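Local structure of SusD-like carbohydrate binding protein BF1063 (Bacteroides fragilis NCTC 9343, 3I4G) at residues I409-E412 with T413-V417; N233-Y236 with Q237-F240; T246-K249 with E250-F253. The protein probably binds carbohydrate at the outer membrane of the bacterium. All coordinates share one frame; numbering follows the deposited sequence.

Interaction 1: residues I409-E412 with T413-V417; sequences ILDE and TINAV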
# COMPACT_ATOMS: atom_id res chain seq x y z
N ILE A 409 4.47 -21.10 16.77
CA ILE A 409 4.79 -20.11 15.72
C ILE A 409 3.51 -19.52 15.14
O ILE A 409 3.43 -18.32 14.93
CB ILE A 409 5.67 -20.73 14.63
CG1 ILE A 409 7.06 -20.99 15.18
CG2 ILE A 409 5.77 -19.83 13.37
CD1 ILE A 409 7.94 -21.90 14.30
N LEU A 410 2.51 -20.36 14.89
CA LEU A 410 1.24 -19.85 14.39
C LEU A 410 0.65 -18.87 15.40
O LEU A 410 0.13 -17.82 15.03
CB LEU A 410 0.25 -20.98 14.10
CG LEU A 410 0.61 -21.97 13.00
CD1 LEU A 410 -0.37 -23.13 12.98
CD2 LEU A 410 0.66 -21.28 11.62
N ASP A 411 0.69 -19.22 16.68
CA ASP A 411 0.10 -18.38 17.72
C ASP A 411 0.78 -17.02 17.85
O ASP A 411 0.11 -16.03 18.13
CB ASP A 411 0.08 -19.13 19.05
CG ASP A 411 -0.93 -20.26 19.04
OD1 ASP A 411 -1.78 -20.32 18.10
OD2 ASP A 411 -0.88 -21.08 19.99
N GLU A 412 2.09 -16.96 17.60
CA GLU A 412 2.81 -15.69 17.70
C GLU A 412 2.68 -14.84 16.42
O GLU A 412 3.06 -13.68 16.41
CB GLU A 412 4.29 -15.91 18.07
CG GLU A 412 5.13 -16.45 16.99
CD GLU A 412 6.62 -16.66 17.37
OE1 GLU A 412 7.10 -16.01 18.32
OE2 GLU A 412 7.27 -17.47 16.68
N THR A 413 2.19 -15.42 15.33
CA THR A 413 2.15 -14.73 14.05
C THR A 413 0.72 -14.56 13.56
O THR A 413 0.04 -13.61 13.93
CB THR A 413 3.03 -15.43 12.98
OG1 THR A 413 2.63 -16.80 12.77
CG2 THR A 413 4.52 -15.40 13.36
N ILE A 414 0.26 -15.47 12.72
CA ILE A 414 -1.06 -15.36 12.12
C ILE A 414 -2.19 -15.28 13.15
O ILE A 414 -3.15 -14.52 12.96
CB ILE A 414 -1.29 -16.51 11.11
CG1 ILE A 414 -2.58 -16.30 10.35
CG2 ILE A 414 -1.23 -17.89 11.80
CD1 ILE A 414 -2.59 -17.06 8.98
N ASN A 415 -2.08 -16.02 14.24
CA ASN A 415 -3.14 -16.01 15.25
C ASN A 415 -3.09 -14.76 16.14
O ASN A 415 -4.09 -14.38 16.75
CB ASN A 415 -3.16 -17.30 16.04
CG ASN A 415 -3.47 -18.46 15.18
OD1 ASN A 415 -4.10 -18.29 14.14
ND2 ASN A 415 -3.04 -19.64 15.59
N ALA A 416 -1.94 -14.11 16.22
CA ALA A 416 -1.86 -12.82 16.92
C ALA A 416 -2.57 -11.75 16.08
O ALA A 416 -3.24 -10.86 16.63
CB ALA A 416 -0.41 -12.44 17.19
N VAL A 417 -2.46 -11.85 14.76
CA VAL A 417 -3.16 -10.94 13.85
C VAL A 417 -4.65 -11.24 13.87
O VAL A 417 -5.46 -10.33 14.10
CB VAL A 417 -2.61 -11.08 12.43
CG1 VAL A 417 -3.40 -10.26 11.43
CG2 VAL A 417 -1.14 -10.63 12.42

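Interaction 2: residues N233-Y236 with Q237-F240; sequences NANY and QELF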
# COMPACT_ATOMS: atom_id res chain seq x y z
N ASN A 233 -2.18 -3.94 17.90
CA ASN A 233 -3.10 -3.03 18.56
C ASN A 233 -4.49 -3.65 18.73
O ASN A 233 -4.97 -4.30 17.82
CB ASN A 233 -3.25 -1.76 17.74
CG ASN A 233 -3.85 -0.63 18.50
OD1 ASN A 233 -3.38 -0.27 19.58
ND2 ASN A 233 -4.84 0.03 17.89
N ALA A 234 -5.18 -3.41 19.84
CA ALA A 234 -6.50 -4.03 20.01
C ALA A 234 -7.49 -3.61 18.93
O ALA A 234 -8.28 -4.42 18.44
CB ALA A 234 -7.07 -3.70 21.39
N ASN A 235 -7.43 -2.33 18.55
CA ASN A 235 -8.35 -1.76 17.59
C ASN A 235 -7.78 -1.63 16.18
O ASN A 235 -6.80 -0.93 15.97
CB ASN A 235 -8.87 -0.41 18.10
CG ASN A 235 -10.09 0.04 17.32
OD1 ASN A 235 -10.02 0.49 16.19
ND2 ASN A 235 -11.26 -0.16 17.92
N TYR A 236 -8.41 -2.30 15.22
CA TYR A 236 -7.97 -2.31 13.83
C TYR A 236 -8.21 -0.96 13.17
O TYR A 236 -7.30 -0.41 12.56
CB TYR A 236 -8.72 -3.39 13.06
CG TYR A 236 -8.33 -3.63 11.61
CD1 TYR A 236 -7.33 -4.49 11.29
CD2 TYR A 236 -9.08 -3.07 10.58
CE1 TYR A 236 -7.02 -4.78 9.98
CE2 TYR A 236 -8.80 -3.34 9.26
CZ TYR A 236 -7.76 -4.20 8.96
OH TYR A 236 -7.47 -4.48 7.64
N GLN A 237 -9.42 -0.44 13.27
CA GLN A 237 -9.77 0.83 12.60
C GLN A 237 -8.86 1.98 12.98
O GLN A 237 -8.48 2.81 12.14
CB GLN A 237 -11.22 1.23 12.88
CG GLN A 237 -12.25 0.30 12.30
CD GLN A 237 -13.63 0.80 12.54
OE1 GLN A 237 -14.19 0.60 13.64
NE2 GLN A 237 -14.25 1.38 11.52
N GLU A 238 -8.50 2.03 14.26
CA GLU A 238 -7.72 3.12 14.81
C GLU A 238 -6.29 3.15 14.36
O GLU A 238 -5.62 4.16 14.52
CB GLU A 238 -7.81 3.12 16.37
CG GLU A 238 -9.18 3.66 16.82
CD GLU A 238 -9.43 3.58 18.30
OE1 GLU A 238 -8.57 3.10 19.05
OE2 GLU A 238 -10.53 4.03 18.73
N LEU A 239 -5.81 2.08 13.74
CA LEU A 239 -4.50 2.09 13.10
C LEU A 239 -4.41 3.10 11.98
O LEU A 239 -3.31 3.53 11.65
CB LEU A 239 -4.19 0.72 12.49
CG LEU A 239 -4.03 -0.43 13.47
CD1 LEU A 239 -4.00 -1.75 12.69
CD2 LEU A 239 -2.78 -0.24 14.34
N PHE A 240 -5.56 3.49 11.42
CA PHE A 240 -5.59 4.27 10.19
C PHE A 240 -6.18 5.63 10.39
O PHE A 240 -6.52 6.30 9.40
CB PHE A 240 -6.37 3.48 9.13
CG PHE A 240 -5.91 2.03 9.04
CD1 PHE A 240 -4.76 1.69 8.39
CD2 PHE A 240 -6.66 1.03 9.61
CE1 PHE A 240 -4.33 0.41 8.33
CE2 PHE A 240 -6.24 -0.31 9.53
CZ PHE A 240 -5.06 -0.61 8.89
O HOH W 1 -5.99 2.30 19.31
O HOH W 2 -13.48 -0.63 15.92

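Interaction 3: residues T246-K249 with E250-F253; sequences TSNK and ENIF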
# COMPACT_ATOMS: atom_id res chain seq x y z
N THR A 246 -0.67 7.17 15.66
CA THR A 246 0.71 7.26 16.13
C THR A 246 0.84 6.92 17.61
O THR A 246 1.97 6.99 18.12
CB THR A 246 1.31 8.67 15.91
OG1 THR A 246 0.67 9.61 16.76
CG2 THR A 246 1.20 9.11 14.48
N SER A 247 -0.25 6.56 18.27
CA SER A 247 -0.20 6.24 19.70
C SER A 247 -0.53 4.76 19.94
O SER A 247 -1.38 4.38 20.77
CB SER A 247 -1.15 7.15 20.46
OG SER A 247 -2.47 6.88 20.05
N ASN A 248 0.08 3.93 19.11
CA ASN A 248 0.05 2.49 19.27
C ASN A 248 1.44 1.94 19.01
O ASN A 248 2.34 2.66 18.55
CB ASN A 248 -1.01 1.87 18.35
CG ASN A 248 -0.70 2.05 16.90
OD1 ASN A 248 0.22 1.44 16.39
ND2 ASN A 248 -1.44 2.92 16.21
N LYS A 249 1.62 0.66 19.28
CA LYS A 249 2.92 -0.02 19.10
C LYS A 249 2.96 -0.87 17.84
O LYS A 249 3.86 -1.69 17.66
CB LYS A 249 3.21 -0.87 20.34
CG LYS A 249 3.45 0.03 21.57
CD LYS A 249 3.88 -0.75 22.78
CE LYS A 249 4.31 0.20 23.86
NZ LYS A 249 4.82 -0.61 25.00
N GLU A 250 1.96 -0.69 16.96
CA GLU A 250 1.88 -1.49 15.73
C GLU A 250 2.40 -0.76 14.49
O GLU A 250 3.07 -1.37 13.65
CB GLU A 250 0.44 -1.94 15.48
CG GLU A 250 0.25 -2.66 14.15
CD GLU A 250 -0.94 -3.57 14.08
OE1 GLU A 250 -1.66 -3.71 15.09
OE2 GLU A 250 -1.12 -4.17 12.99
N ASN A 251 2.11 0.53 14.38
CA ASN A 251 2.49 1.31 13.21
C ASN A 251 3.97 1.71 13.34
O ASN A 251 4.32 2.63 14.04
CB ASN A 251 1.58 2.52 13.03
CG ASN A 251 0.18 2.14 12.59
OD1 ASN A 251 -0.05 1.04 12.07
ND2 ASN A 251 -0.78 3.04 12.84
N ILE A 252 4.81 0.97 12.64
CA ILE A 252 6.27 1.10 12.72
C ILE A 252 6.75 2.27 11.89
O ILE A 252 7.58 3.05 12.35
CB ILE A 252 6.93 -0.21 12.27
CG1 ILE A 252 6.70 -1.28 13.34
CG2 ILE A 252 8.44 -0.03 12.03
CD1 ILE A 252 6.98 -2.73 12.90
N PHE A 253 6.26 2.38 10.66
CA PHE A 253 6.61 3.47 9.74
C PHE A 253 5.31 3.95 9.11
O PHE A 253 4.51 3.13 8.67
CB PHE A 253 7.67 3.04 8.71
CG PHE A 253 8.21 4.19 7.89
CD1 PHE A 253 9.00 5.16 8.47
CD2 PHE A 253 7.93 4.30 6.54
CE1 PHE A 253 9.43 6.25 7.73
CE2 PHE A 253 8.40 5.39 5.80
CZ PHE A 253 9.13 6.36 6.40
O HOH W 3 3.05 4.09 16.13

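Interaction 1: residues I409-E412 with T413-V417
T413 and L410 hold the tight side of this junction, at the break between helix 407-412 and helix 414-418. The hydroxyl OG1 of T413 donates to the carbonyl O of I409 over 2.8 Å, from a position tilted out of the carbonyl plane. A chi1 of 58° folds OG1 over its own main chain and turns it back toward the preceding helical turn. T413 stands at the N-cap position of the second helix, yet its side chain serves the helix before it and makes no capping bond. The carbonyl O of L410 is gripped twice: T413 N comes from above one face of its plane at 3.2 Å, and N415 N reaches it from the opposite face at 3.0 Å. Beside these bonds L410 and I414 run alongside each other in the same direction, with L410 CD2 3.9 Å from I414 CG2. In contrast to the buried T413, L410 and I414, D411 is exposed and N415 partly so, and a single bond joins their side chains. Here ND2 of N415 donates to OD1 of D411 at 2.9 Å, a nearly straight bond (165°) in the plane of the amide, although the carboxylate plane is turned 43° from it. OD1 of D411 also accepts from NE2 of Q407, while OD1 of N415 takes the backbone N of V428, which ties the amide at both ends. The apolar side packs between two long helices: L410 and I414 rest on helix 433-447, and T413 and I414 touch L395 of helix 387-400. Separately, M225 of helix 214-227 lies against E412 and T413.

Interaction 2: residues N233-Y236 with Q237-F240
The rings of Y236 and F240 form a T-shaped pair, in which the edge of F240 is directed at one face of Y236 with the planes at 67° and the centroids 5.5 Å apart. F240 CE2 stands over that face, offset toward its rim, 4.0 Å from Y236 CE2, while CB of L239 sits over the centre of one face of F240. A second flat pair lies on the more exposed side: the amide of N235 stacks on the carboxylate of E238, their planes 26° apart and their side chains running roughly perpendicular. A chi1 of -165° swings the N235 amide over the following residues, where OD1 accepts from E238 N at 2.9 Å. One water joins ND2 of N233 to OE1 of E238, and another links ND2 of N235 to OE1 of Q237. ND2 of N233 also donates to the carbonyl O of N235 on an in-plane lone pair, 2.9 Å away. Beyond the turn, the hydroxyl of Y236 bonds to the carbonyl O of E447 and to NZ of K364. The N235 side chain thus engages the start of the 3-10 segment 237-239, and L239 N follows with a bond to Y236 O, the i to i+3 pattern of a 3-10 turn.

Interaction 3: residues T246-K249 with E250-F253
The backbone makes a tight bend through K249 and E250 before entering the short strand 251-252, and the side chain of N248 fills the inside of that bend. Its OD1 receives two backbone N-H groups, E250 N at 2.8 Å and N251 N at 2.9 Å. Both donors lie in the carbonyl plane of the amide, and the one from E250 falls on a lone pair; the bond from N251 is the straighter, at 161° against 145°. The first torsion of N248 (65°) leaves CG flanked by both the N and the C of its own main chain, which folds the amide back over the following residues, as in an Asx turn. The other end of the amide is held too, since ND2 of N248 donates to the carbonyl O of T244. ND2 of N251 lies 3.4 Å from ND2 of N248; both are donors and do not bond to each other, and the two amide planes are nearly perpendicular. The amide of N251 points its N-H groups instead to the carbonyl oxygens of G245 and L239. A water bridges the main chain across the bend, donating to the carbonyl O of N248 at 2.9 Å and to that of N251 at 2.8 Å. E250 directs its extended side chain away from N248, into salt bridges with R420 and R386, and OE1 also accepts from N233 N. Further on, I252 and F253 share I385 as their opposite residue, which makes a classic beta bulge at the corner where the chain turns. Two asparagine amides thus serve mainly as main-chain partners, supplying acceptors and donors to backbone groups in the bend, whereas the buried carboxylate of E250 is balanced by two arginines, which would probably favour its ionised form.

How the interactions relate
Interactions 2 and 3 adjoin, their centres 10 Å apart, and share polar bonds that hold one loop region ahead of strand 251-252 together. Interaction 1 lies apart, about 17 Å from interaction 2 and 19 Å from interaction 3 between centres, at a break between two helices. Each has a buried side (T413 and I414; Y236 and F240; E250 and N251) and a more exposed one (D411; N235 and E238; K249). In each, a side-chain oxygen bonds to the backbone: a threonine hydroxyl at the helix junction, where a carboxylate-amide bond joins side chains as well, an asparagine-held 3-10 turn with an aromatic pair in interaction 2, and an asparagine turn beside a salt-bridged glutamate in interaction 3.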